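Local coordinates for nitroreductase-like family protein (Bacillus cereus, PDB 2I7H) that belongs to the nitroreductase family of flavoproteins and binds flavin mononucleotide in pockets built from both subunits of its dimeric assembly, at residues A43-H46 / K47-E50; R105-Q108 / R109-Y113; I151-T154 / R155-I159. All coordinates share one frame; numbering follows the deposited sequence. Where two conformers were deposited one is given.

How the contacts relate
All three contacts are local and partly buried, but they serve different parts of the fold. Contacts 1 and 2 lie next to each other at the flavin site and subunit interface: the loop 43-50 lines the flavin mononucleotide, and the first turns of helix 106-129 meet it through acidic side chains that pair with Arg49. Their chemistry is mostly polar and charged. Contact 3, about 20 Å from contact 1 between centres, joins the end of helix 145-150 to strand 157-167, with an apolar inner half and an exposed turn. Its Arg158 packs on Tyr113 and comes close to the like-charged Arg109 of contact 2, while pairing with Glu102 and with Asp110 of the second subunit.

Contact 1 of 3, residues A43-H46 / K47-E50. With FMN (flavin mononucleotide), chain J.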
ATOM      1  N   ALA A  43       0.675   6.778   6.996  1.00 43.32           N
ATOM      2  CA  ALA A  43       1.100   6.193   5.736  1.00 42.16           C
ATOM      3  C   ALA A  43       1.886   7.252   4.970  1.00 41.68           C
ATOM      4  O   ALA A  43       1.618   8.445   5.129  1.00 40.85           O
ATOM      5  CB  ALA A  43      -0.142   5.733   4.953  1.00 41.35           C
ATOM      6  N   PRO A  44       2.853   6.832   4.126  1.00 42.00           N
ATOM      7  CA  PRO A  44       3.496   7.831   3.261  1.00 42.51           C
ATOM      8  C   PRO A  44       2.435   8.429   2.338  1.00 43.44           C
ATOM      9  O   PRO A  44       1.499   7.732   1.906  1.00 43.97           O
ATOM     10  CB  PRO A  44       4.443   6.984   2.409  1.00 42.99           C
ATOM     11  CG  PRO A  44       3.815   5.631   2.394  1.00 40.49           C
ATOM     12  CD  PRO A  44       3.360   5.483   3.833  1.00 40.89           C
ATOM     13  N   ASN A  45       2.558   9.710   2.051  1.00 44.04           N
ATOM     14  CA  ASN A  45       1.634  10.351   1.146  1.00 44.68           C
ATOM     15  C   ASN A  45       2.263  11.580   0.583  1.00 45.03           C
ATOM     16  O   ASN A  45       2.680  12.472   1.325  1.00 45.84           O
ATOM     17  CB  ASN A  45       0.281  10.659   1.803  1.00 44.33           C
ATOM     18  CG  ASN A  45       0.384  11.594   2.975  1.00 44.70           C
ATOM     19  OD1 ASN A  45      -0.179  12.678   2.936  1.00 41.88           O
ATOM     20  ND2 ASN A  45       1.043  11.149   4.065  1.00 46.31           N
ATOM     21  N   HIS A  46       2.323  11.633  -0.734  1.00 45.15           N
ATOM     22  CA  HIS A  46       3.104  12.653  -1.385  1.00 45.43           C
ATOM     23  C   HIS A  46       2.496  14.022  -1.106  1.00 45.25           C
ATOM     24  O   HIS A  46       1.280  14.191  -1.149  1.00 44.84           O
ATOM     25  CB  HIS A  46       3.303  12.370  -2.886  1.00 45.31           C
ATOM     26  CG  HIS A  46       4.471  13.099  -3.481  1.00 47.72           C
ATOM     27  ND1 HIS A  46       4.344  14.013  -4.504  1.00 51.68           N
ATOM     28  CD2 HIS A  46       5.784  13.089  -3.162  1.00 51.75           C
ATOM     29  CE1 HIS A  46       5.528  14.511  -4.809  1.00 50.57           C
ATOM     30  NE2 HIS A  46       6.422  13.961  -4.012  1.00 50.25           N
ATOM     31  N   LYS A  47       3.373  14.969  -0.778  0.50 45.41           N
ATOM     32  CA  LYS A  47       3.010  16.359  -0.516  0.50 45.79           C
ATOM     33  C   LYS A  47       2.018  16.539   0.639  0.50 45.88           C
ATOM     34  O   LYS A  47       1.423  17.604   0.797  0.50 45.70           O
ATOM     35  CB  LYS A  47       2.518  17.041  -1.797  0.50 45.75           C
ATOM     36  CG  LYS A  47       3.562  17.124  -2.897  0.50 46.39           C
ATOM     37  CD  LYS A  47       4.694  18.086  -2.543  0.50 48.74           C
ATOM     38  CE  LYS A  47       5.533  18.429  -3.766  0.50 50.09           C
ATOM     39  NZ  LYS A  47       6.253  19.721  -3.585  0.50 51.70           N
ATOM     40  N   HIS A  48       1.854  15.489   1.446  1.00 46.10           N
ATOM     41  CA  HIS A  48       0.962  15.523   2.620  1.00 46.52           C
ATOM     42  C   HIS A  48      -0.482  15.860   2.201  1.00 45.36           C
ATOM     43  O   HIS A  48      -1.184  16.662   2.853  1.00 45.85           O
ATOM     44  CB  HIS A  48       1.524  16.493   3.692  1.00 47.14           C
ATOM     45  CG  HIS A  48       0.911  16.335   5.050  1.00 50.94           C
ATOM     46  ND1 HIS A  48       1.188  15.262   5.875  1.00 54.24           N
ATOM     47  CD2 HIS A  48       0.034  17.120   5.730  1.00 52.60           C
ATOM     48  CE1 HIS A  48       0.503  15.394   7.001  1.00 53.50           C
ATOM     49  NE2 HIS A  48      -0.207  16.508   6.935  1.00 50.39           N
ATOM     50  N   ARG A  49      -0.907  15.259   1.088  1.00 43.89           N
ATOM     51  CA  ARG A  49      -2.275  15.453   0.571  1.00 42.77           C
ATOM     52  C   ARG A  49      -3.292  14.634   1.352  1.00 42.39           C
ATOM     53  O   ARG A  49      -4.489  14.911   1.263  1.00 42.53           O
ATOM     54  CB  ARG A  49      -2.389  15.137  -0.925  1.00 41.47           C
ATOM     55  CG  ARG A  49      -1.719  16.139  -1.818  1.00 40.41           C
ATOM     56  CD  ARG A  49      -2.150  15.968  -3.271  1.00 36.89           C
ATOM     57  NE  ARG A  49      -1.615  14.745  -3.867  1.00 39.92           N
ATOM     58  CZ  ARG A  49      -0.453  14.652  -4.515  1.00 36.70           C
ATOM     59  NH1 ARG A  49      -0.074  13.481  -5.042  1.00 28.65           N
ATOM     60  NH2 ARG A  49       0.311  15.728  -4.647  1.00 32.85           N
ATOM     61  N   GLU A  50      -2.804  13.639   2.103  1.00 41.69           N
ATOM     62  CA  GLU A  50      -3.643  12.755   2.922  1.00 41.92           C
ATOM     63  C   GLU A  50      -4.946  12.363   2.187  1.00 40.58           C
ATOM     64  O   GLU A  50      -6.034  12.689   2.649  1.00 41.25           O
ATOM     65  CB  GLU A  50      -3.951  13.400   4.294  1.00 41.19           C
ATOM     66  CG  GLU A  50      -2.739  13.587   5.185  1.00 42.91           C
ATOM     67  CD  GLU A  50      -3.098  14.230   6.531  1.00 43.93           C
ATOM     68  OE1 GLU A  50      -3.413  15.445   6.584  1.00 43.77           O
ATOM     69  OE2 GLU A  50      -3.088  13.499   7.539  1.00 47.33           O
TER
HETATM   70  N1  FMN J1002       9.134  11.719  -1.904  0.75 54.55           N
HETATM   71  C2  FMN J1002       9.977  12.445  -2.748  0.75 54.53           C
HETATM   72  O2  FMN J1002      10.922  13.096  -2.298  0.75 54.54           O
HETATM   73  N3  FMN J1002       9.764  12.441  -4.112  0.75 54.25           N
HETATM   74  C4  FMN J1002       8.710  11.713  -4.641  0.75 53.67           C
HETATM   75  O4  FMN J1002       8.573  11.636  -5.855  0.75 49.88           O
HETATM   76  C4A FMN J1002       7.863  10.986  -3.799  0.75 54.29           C
HETATM   77  N5  FMN J1002       6.813  10.272  -4.340  0.75 54.28           N
HETATM   78  C5A FMN J1002       5.971   9.553  -3.524  0.75 54.23           C
HETATM   79  C6  FMN J1002       4.945   8.853  -4.125  0.75 54.54           C
HETATM   80  C7  FMN J1002       4.052   8.079  -3.426  0.75 53.95           C
HETATM   81  C7M FMN J1002       3.612   6.899  -4.227  0.75 50.32           C
HETATM   82  C8  FMN J1002       4.174   8.029  -2.034  0.75 53.77           C
HETATM   83  C8M FMN J1002       3.396   7.011  -1.253  0.75 50.41           C
HETATM   84  C9  FMN J1002       5.213   8.740  -1.410  0.75 54.22           C
HETATM   85  C9A FMN J1002       6.144   9.510  -2.144  0.75 54.87           C
HETATM   86  N10 FMN J1002       7.192  10.266  -1.557  0.75 55.44           N
HETATM   87  C10 FMN J1002       8.072  10.967  -2.410  0.75 54.83           C
HETATM   88  C1' FMN J1002       6.737  11.203  -0.471  0.75 56.55           C
HETATM   89  C2' FMN J1002       6.783  10.674   0.957  0.75 58.41           C
HETATM   90  O2' FMN J1002       6.457   9.291   1.004  0.75 59.32           O
HETATM   91  C3' FMN J1002       5.784  11.511   1.760  0.75 57.04           C
HETATM   92  O3' FMN J1002       6.091  12.890   1.682  0.75 57.82           O
HETATM   93  C4' FMN J1002       5.758  11.138   3.218  0.75 54.96           C
HETATM   94  O4' FMN J1002       4.432  10.937   3.634  0.75 52.38           O
HETATM   95  C5' FMN J1002       6.341  12.279   4.028  0.75 55.07           C
HETATM   96  O5' FMN J1002       6.110  11.994   5.380  0.75 53.45           O
HETATM   97  P   FMN J1002       6.685  10.630   6.035  0.75 54.74           P
HETATM   98  O1P FMN J1002       6.683   9.489   5.032  0.75 49.45           O
HETATM   99  O2P FMN J1002       5.728  10.275   7.176  0.75 50.85           O
HETATM  100  O3P FMN J1002       8.121  10.909   6.514  0.75 49.36           O
HETATM  101  O   HOH W   1       2.413  15.448  -6.427  1.00 31.45           O
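In the flavin-binding loop between helix 30-40 and strand 53-58 of this nitroreductase-like fold, Asn45 and His46 meet residues 47-50 round a compact turn. The Asn45 amide holds the turn together. Its OD1 accepts Glu50 N at 2.9 Å, the donor tilted out of the carbonyl plane, while ND2 donates to Ala43 O at 3.0 Å; with both ends engaged, the rotation of the amide is fixed. A chi1 of 61°, which places CG between the backbone N and the carbonyl carbon, lets the group serve both partners. His48 N donates to Asn45 O at 3.1 Å, and Arg49 N makes a weaker bond to His46 O. Lys47 CG lies over one face of the His46 imidazole in a CH-pi contact, 4.0 Å from the ring centroid. His46 CD2 comes to 3.0 Å from FMN C4A, the flavin meeting the ring obliquely. Asn45 N donates to the ribityl O4' of FMN at 2.7 Å, and Arg17, Ser19 and Arg21 of the second subunit add further hydrogen bonds to FMN. The guanidinium of Arg49, salt-bridged to Asp112 and Glu111 of helix 106-129, lays one face over His46 O. At its edge a water accepts from Arg49 NH2 at 2.8 Å and meets His46 ND1 at 3.1 Å.

Contact 2 of 3, residues R105-Q108 / R109-Y113; sequences RQIQ and RDEDY
Arg109 N donates to the O of Arg105, the N-cap residue of helix 106-129, at 2.9 Å. The same i to i+4 pattern continues with Asp110 N to Gln106 O, Glu111 N to Ile107 O and Asp112 N to Gln108 O. Among the charged groups, Arg109 bends at chi2 and chi3, which brings NE onto Asp110 OD1 in a salt bridge of 2.7 Å. The bond is fairly straight, at 163°, and OD1 lies in the guanidinium plane, but NE meets it on the anti side, well out of the carboxylate plane. Gln108 NE2 lies 3.5 Å above one face of the Arg105 guanidinium, offset toward its rim; Arg105 is salt-bridged to Asp103. A water accepts from Gln106 NE2 and donates to Asp110 OD2 at 2.6 Å; Tyr143 OH of the second subunit bonds to the same OD2, and Asp110 of that subunit is salt-bridged to Arg158 of this one. In van der Waals contact, Ile107 CG2 runs alongside Glu111, 3.6 Å from its OE2, which is hydrogen-bonded to Ser138 of the second subunit. Asp112 turns to Arg49 in the flavin-binding loop, while Arg109 and Tyr113 pack on Met100 of strand 94-101 and Arg158 of strand 157-167.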
ATOM      1  N   ARG A 105      -5.163  14.261 -13.027  1.00 33.63           N
ATOM      2  CA  ARG A 105      -3.826  14.061 -13.516  1.00 32.89           C
ATOM      3  C   ARG A 105      -3.278  12.732 -13.039  1.00 34.26           C
ATOM      4  O   ARG A 105      -3.388  12.390 -11.866  1.00 36.17           O
ATOM      5  CB  ARG A 105      -2.926  15.206 -13.026  1.00 32.45           C
ATOM      6  CG  ARG A 105      -3.304  16.614 -13.542  1.00 29.75           C
ATOM      7  CD  ARG A 105      -2.645  17.697 -12.682  1.00 31.22           C
ATOM      8  NE  ARG A 105      -3.112  17.583 -11.290  1.00 33.22           N
ATOM      9  CZ  ARG A 105      -2.768  18.394 -10.301  1.00 36.30           C
ATOM     10  NH1 ARG A 105      -1.917  19.388 -10.522  1.00 35.73           N
ATOM     11  NH2 ARG A 105      -3.310  18.233  -9.095  1.00 36.62           N
ATOM     12  N   GLN A 106      -2.651  12.003 -13.952  1.00 34.22           N
ATOM     13  CA  GLN A 106      -2.137  10.661 -13.725  1.00 33.36           C
ATOM     14  C   GLN A 106      -1.214  10.558 -12.518  1.00 33.68           C
ATOM     15  O   GLN A 106      -1.453   9.774 -11.614  1.00 34.96           O
ATOM     16  CB  GLN A 106      -1.377  10.243 -14.993  1.00 33.37           C
ATOM     17  CG  GLN A 106      -0.645   8.945 -14.937  1.00 31.62           C
ATOM     18  CD  GLN A 106       0.102   8.664 -16.220  1.00 32.15           C
ATOM     19  OE1 GLN A 106       0.766   9.567 -16.807  1.00 31.33           O
ATOM     20  NE2 GLN A 106      -0.027   7.428 -16.703  1.00 25.82           N
ATOM     21  N   ILE A 107      -0.149  11.338 -12.508  1.00 34.26           N
ATOM     22  CA  ILE A 107       0.880  11.217 -11.482  1.00 33.49           C
ATOM     23  C   ILE A 107       0.296  11.478 -10.085  1.00 34.06           C
ATOM     24  O   ILE A 107       0.528  10.717  -9.158  1.00 34.81           O
ATOM     25  CB  ILE A 107       2.115  12.118 -11.820  1.00 34.17           C
ATOM     26  CG1 ILE A 107       2.835  11.583 -13.093  1.00 32.84           C
ATOM     27  CG2 ILE A 107       3.073  12.248 -10.589  1.00 31.33           C
ATOM     28  CD1 ILE A 107       3.978  12.561 -13.700  1.00 30.38           C
ATOM     29  N   GLN A 108      -0.492  12.537  -9.946  1.00 34.45           N
ATOM     30  CA  GLN A 108      -1.075  12.870  -8.645  1.00 34.63           C
ATOM     31  C   GLN A 108      -2.109  11.854  -8.221  1.00 34.41           C
ATOM     32  O   GLN A 108      -2.206  11.534  -7.051  1.00 35.47           O
ATOM     33  CB  GLN A 108      -1.669  14.289  -8.651  1.00 34.87           C
ATOM     34  CG  GLN A 108      -0.645  15.397  -8.587  1.00 34.92           C
ATOM     35  CD  GLN A 108      -0.125  15.840  -9.942  1.00 38.54           C
ATOM     36  OE1 GLN A 108      -0.343  15.220 -10.960  1.00 37.18           O
ATOM     37  NE2 GLN A 108       0.561  16.966  -9.946  1.00 45.78           N
ATOM     38  N   ARG A 109      -2.900  11.349  -9.170  1.00 34.69           N
ATOM     39  CA  ARG A 109      -3.902  10.322  -8.840  1.00 33.92           C
ATOM     40  C   ARG A 109      -3.229   9.005  -8.430  1.00 33.01           C
ATOM     41  O   ARG A 109      -3.677   8.333  -7.503  1.00 32.86           O
ATOM     42  CB  ARG A 109      -4.868  10.121 -10.028  1.00 33.61           C
ATOM     43  CG  ARG A 109      -5.926   9.091  -9.851  1.00 35.09           C
ATOM     44  CD  ARG A 109      -5.441   7.604  -9.947  1.00 45.94           C
ATOM     45  NE  ARG A 109      -4.671   7.350 -11.171  1.00 49.50           N
ATOM     46  CZ  ARG A 109      -5.200   7.451 -12.384  1.00 50.13           C
ATOM     47  NH1 ARG A 109      -6.485   7.777 -12.475  1.00 47.47           N
ATOM     48  NH2 ARG A 109      -4.454   7.240 -13.477  1.00 47.68           N
ATOM     49  N   ASP A 110      -2.198   8.603  -9.176  1.00 32.20           N
ATOM     50  CA  ASP A 110      -1.442   7.405  -8.868  1.00 31.60           C
ATOM     51  C   ASP A 110      -0.792   7.511  -7.501  1.00 32.30           C
ATOM     52  O   ASP A 110      -0.861   6.582  -6.712  1.00 32.38           O
ATOM     53  CB  ASP A 110      -0.371   7.140  -9.947  1.00 32.86           C
ATOM     54  CG  ASP A 110      -0.964   6.610 -11.246  1.00 31.87           C
ATOM     55  OD1 ASP A 110      -2.194   6.345 -11.325  1.00 32.60           O
ATOM     56  OD2 ASP A 110      -0.202   6.521 -12.209  1.00 31.42           O
ATOM     57  N   GLU A 111      -0.130   8.634  -7.238  1.00 32.99           N
ATOM     58  CA  GLU A 111       0.403   8.940  -5.902  1.00 34.54           C
ATOM     59  C   GLU A 111      -0.665   8.849  -4.805  1.00 34.06           C
ATOM     60  O   GLU A 111      -0.446   8.253  -3.773  1.00 35.45           O
ATOM     61  CB  GLU A 111       1.046  10.345  -5.877  1.00 33.81           C
ATOM     62  CG  GLU A 111       2.442  10.363  -6.419  1.00 35.78           C
ATOM     63  CD  GLU A 111       2.978  11.771  -6.732  1.00 35.80           C
ATOM     64  OE1 GLU A 111       2.274  12.772  -6.605  1.00 35.09           O
ATOM     65  OE2 GLU A 111       4.128  11.865  -7.174  1.00 42.07           O
ATOM     66  N   ASP A 112      -1.813   9.450  -5.031  0.60 33.83           N
ATOM     67  CA  ASP A 112      -2.867   9.431  -4.028  0.60 32.98           C
ATOM     68  C   ASP A 112      -3.358   8.014  -3.760  0.60 33.33           C
ATOM     69  O   ASP A 112      -3.586   7.615  -2.608  0.60 33.64           O
ATOM     70  CB  ASP A 112      -3.996  10.361  -4.468  0.60 31.69           C
ATOM     71  CG  ASP A 112      -3.603  11.815  -4.346  0.60 29.54           C
ATOM     72  OD1 ASP A 112      -2.542  12.102  -3.741  0.60 25.42           O
ATOM     73  OD2 ASP A 112      -4.369  12.664  -4.809  0.60 25.79           O
ATOM     74  N   TYR A 113      -3.522   7.268  -4.840  1.00 34.15           N
ATOM     75  CA  TYR A 113      -3.938   5.884  -4.780  1.00 35.53           C
ATOM     76  C   TYR A 113      -2.902   5.006  -4.044  1.00 35.30           C
ATOM     77  O   TYR A 113      -3.256   4.205  -3.164  1.00 35.24           O
ATOM     78  CB  TYR A 113      -4.193   5.401  -6.213  1.00 37.07           C
ATOM     79  CG  TYR A 113      -4.777   4.044  -6.329  1.00 38.32           C
ATOM     80  CD1 TYR A 113      -6.130   3.820  -6.102  1.00 43.34           C
ATOM     81  CD2 TYR A 113      -3.980   2.960  -6.655  1.00 40.63           C
ATOM     82  CE1 TYR A 113      -6.677   2.538  -6.206  1.00 40.63           C
ATOM     83  CE2 TYR A 113      -4.521   1.680  -6.757  1.00 39.26           C
ATOM     84  CZ  TYR A 113      -5.832   1.484  -6.531  1.00 40.22           C
ATOM     85  OH  TYR A 113      -6.321   0.225  -6.681  1.00 41.27           O
TER
HETATM   86  O   HOH W   2      -0.858   5.457 -14.484  1.00 19.02           O

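Contact 3 of 3, residues I151-T154 / R155-I159; sequences IGLT and RGQRI
Thr154 and Gln157 are the ends of a type II beta turn that leads from helix 145-150 into strand 157-167. Before it, Gly152, with positive phi, is the C-prime residue of the Schellman motif that ends the helix. The close-packed side begins with Gln157, whose side chain, extended beyond CG, reaches across the turn so that OE1 accepts Thr154 N at 2.6 Å, the donor slightly tilted from the carbonyl plane. With chi1 at 71°, Thr154 OG1 comes 3.2 Å from Gln157 OE1. NE2 of the same amide bonds to Asn101 OD1, so both ends of the group are held. Next to it, Leu153 CD1 packs on Ile159 CG1 at 3.8 Å, and Ile151 and Ile159 reach each other tip to tip, CD1 to CD1 at 4.0 Å. Phe147 and Ile148 of the helix cover Ile159, and Tyr57 and Val97 of the sheet cover Ile151.

The outer side is looser and more exposed. The turn's own bond, Gln157 N to Thr154 O at 3.4 Å, is weak, and Gly156 takes the left-handed backbone position that this turn type requires. Here a water donates to Arg155 O at 2.6 Å and lies 3.0 Å from Thr154 OG1.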
ATOM      1  N   ILE A 151     -24.185   5.191  -2.014  1.00 42.61           N
ATOM      2  CA  ILE A 151     -23.586   5.448  -0.686  1.00 41.66           C
ATOM      3  C   ILE A 151     -23.207   6.923  -0.465  1.00 42.31           C
ATOM      4  O   ILE A 151     -22.503   7.241   0.497  1.00 41.95           O
ATOM      5  CB  ILE A 151     -22.374   4.526  -0.345  1.00 41.60           C
ATOM      6  CG1 ILE A 151     -21.215   4.714  -1.347  1.00 41.50           C
ATOM      7  CG2 ILE A 151     -22.802   3.074  -0.199  1.00 40.83           C
ATOM      8  CD1 ILE A 151     -19.924   3.986  -0.960  1.00 39.67           C
ATOM      9  N   GLY A 152     -23.665   7.810  -1.355  1.00 42.33           N
ATOM     10  CA  GLY A 152     -23.460   9.256  -1.188  1.00 43.11           C
ATOM     11  C   GLY A 152     -22.140   9.861  -1.659  1.00 43.98           C
ATOM     12  O   GLY A 152     -21.785  10.973  -1.248  1.00 43.65           O
ATOM     13  N   LEU A 153     -21.406   9.143  -2.508  1.00 44.58           N
ATOM     14  CA  LEU A 153     -20.218   9.699  -3.146  1.00 45.67           C
ATOM     15  C   LEU A 153     -20.557  10.319  -4.503  1.00 47.36           C
ATOM     16  O   LEU A 153     -21.473   9.857  -5.204  1.00 47.31           O
ATOM     17  CB  LEU A 153     -19.135   8.631  -3.338  1.00 45.01           C
ATOM     18  CG  LEU A 153     -18.553   7.958  -2.109  1.00 42.25           C
ATOM     19  CD1 LEU A 153     -17.511   7.017  -2.520  1.00 37.10           C
ATOM     20  CD2 LEU A 153     -17.973   9.003  -1.254  1.00 45.70           C
ATOM     21  N   THR A 154     -19.798  11.354  -4.873  1.00 48.66           N
ATOM     22  CA  THR A 154     -19.983  12.050  -6.154  1.00 49.91           C
ATOM     23  C   THR A 154     -19.157  11.366  -7.230  1.00 49.68           C
ATOM     24  O   THR A 154     -18.372  10.477  -6.926  1.00 50.39           O
ATOM     25  CB  THR A 154     -19.593  13.553  -6.031  1.00 50.32           C
ATOM     26  OG1 THR A 154     -18.163  13.688  -5.889  1.00 53.21           O
ATOM     27  CG2 THR A 154     -20.297  14.199  -4.827  1.00 50.43           C
ATOM     28  N   ARG A 155     -19.339  11.751  -8.491  1.00 49.95           N
ATOM     29  CA  ARG A 155     -18.495  11.231  -9.573  1.00 50.07           C
ATOM     30  C   ARG A 155     -17.096  11.763  -9.349  1.00 48.80           C
ATOM     31  O   ARG A 155     -16.914  12.836  -8.752  1.00 48.39           O
ATOM     32  CB  ARG A 155     -18.978  11.714 -10.943  1.00 50.44           C
ATOM     33  CG  ARG A 155     -18.486  10.848 -12.114  1.00 51.33           C
ATOM     34  CD  ARG A 155     -19.099  11.234 -13.467  1.00 53.17           C
ATOM     35  NE  ARG A 155     -20.548  11.464 -13.403  1.00 58.22           N
ATOM     36  CZ  ARG A 155     -21.093  12.654 -13.176  1.00 58.73           C
ATOM     37  NH1 ARG A 155     -20.299  13.712 -12.998  1.00 60.39           N
ATOM     38  NH2 ARG A 155     -22.417  12.792 -13.128  1.00 56.87           N
ATOM     39  N   GLY A 156     -16.095  11.033  -9.806  1.00 47.26           N
ATOM     40  CA  GLY A 156     -14.751  11.505  -9.504  1.00 47.02           C
ATOM     41  C   GLY A 156     -14.329  11.346  -8.040  1.00 45.66           C
ATOM     42  O   GLY A 156     -13.383  11.993  -7.587  1.00 45.64           O
ATOM     43  N   GLN A 157     -15.040  10.493  -7.309  1.00 43.90           N
ATOM     44  CA  GLN A 157     -14.526   9.939  -6.066  1.00 43.41           C
ATOM     45  C   GLN A 157     -14.355   8.446  -6.277  1.00 42.40           C
ATOM     46  O   GLN A 157     -15.294   7.767  -6.686  1.00 43.11           O
ATOM     47  CB  GLN A 157     -15.448  10.225  -4.889  1.00 42.80           C
ATOM     48  CG  GLN A 157     -15.487  11.694  -4.540  1.00 44.18           C
ATOM     49  CD  GLN A 157     -16.430  11.985  -3.408  1.00 45.99           C
ATOM     50  OE1 GLN A 157     -17.610  11.653  -3.466  1.00 49.12           O
ATOM     51  NE2 GLN A 157     -15.918  12.608  -2.364  1.00 45.93           N
ATOM     52  N   ARG A 158     -13.150   7.964  -6.032  1.00 40.70           N
ATOM     53  CA  ARG A 158     -12.783   6.602  -6.312  1.00 40.28           C
ATOM     54  C   ARG A 158     -12.803   5.773  -5.039  1.00 39.46           C
ATOM     55  O   ARG A 158     -12.341   6.217  -3.986  1.00 38.91           O
ATOM     56  CB  ARG A 158     -11.386   6.550  -6.943  1.00 40.62           C
ATOM     57  CG  ARG A 158     -10.837   5.151  -7.080  1.00 41.66           C
ATOM     58  CD  ARG A 158      -9.366   5.171  -7.435  1.00 50.73           C
ATOM     59  NE  ARG A 158      -9.114   5.603  -8.820  1.00 54.07           N
ATOM     60  CZ  ARG A 158      -8.921   4.774  -9.851  1.00 52.43           C
ATOM     61  NH1 ARG A 158      -8.971   3.465  -9.645  1.00 51.21           N
ATOM     62  NH2 ARG A 158      -8.703   5.260 -11.086  1.00 45.76           N
ATOM     63  N   ILE A 159     -13.347   4.567  -5.151  1.00 38.55           N
ATOM     64  CA  ILE A 159     -13.402   3.641  -4.040  1.00 38.32           C
ATOM     65  C   ILE A 159     -12.220   2.717  -4.185  1.00 38.40           C
ATOM     66  O   ILE A 159     -12.127   1.938  -5.129  1.00 39.35           O
ATOM     67  CB  ILE A 159     -14.742   2.853  -3.989  1.00 38.23           C
ATOM     68  CG1 ILE A 159     -15.919   3.822  -3.833  1.00 36.88           C
ATOM     69  CG2 ILE A 159     -14.712   1.760  -2.902  1.00 37.50           C
ATOM     70  CD1 ILE A 159     -17.297   3.137  -3.825  1.00 38.02           C
TER
HETATM   71  O   HOH W   3     -18.099  15.096  -8.582  1.00 76.20           O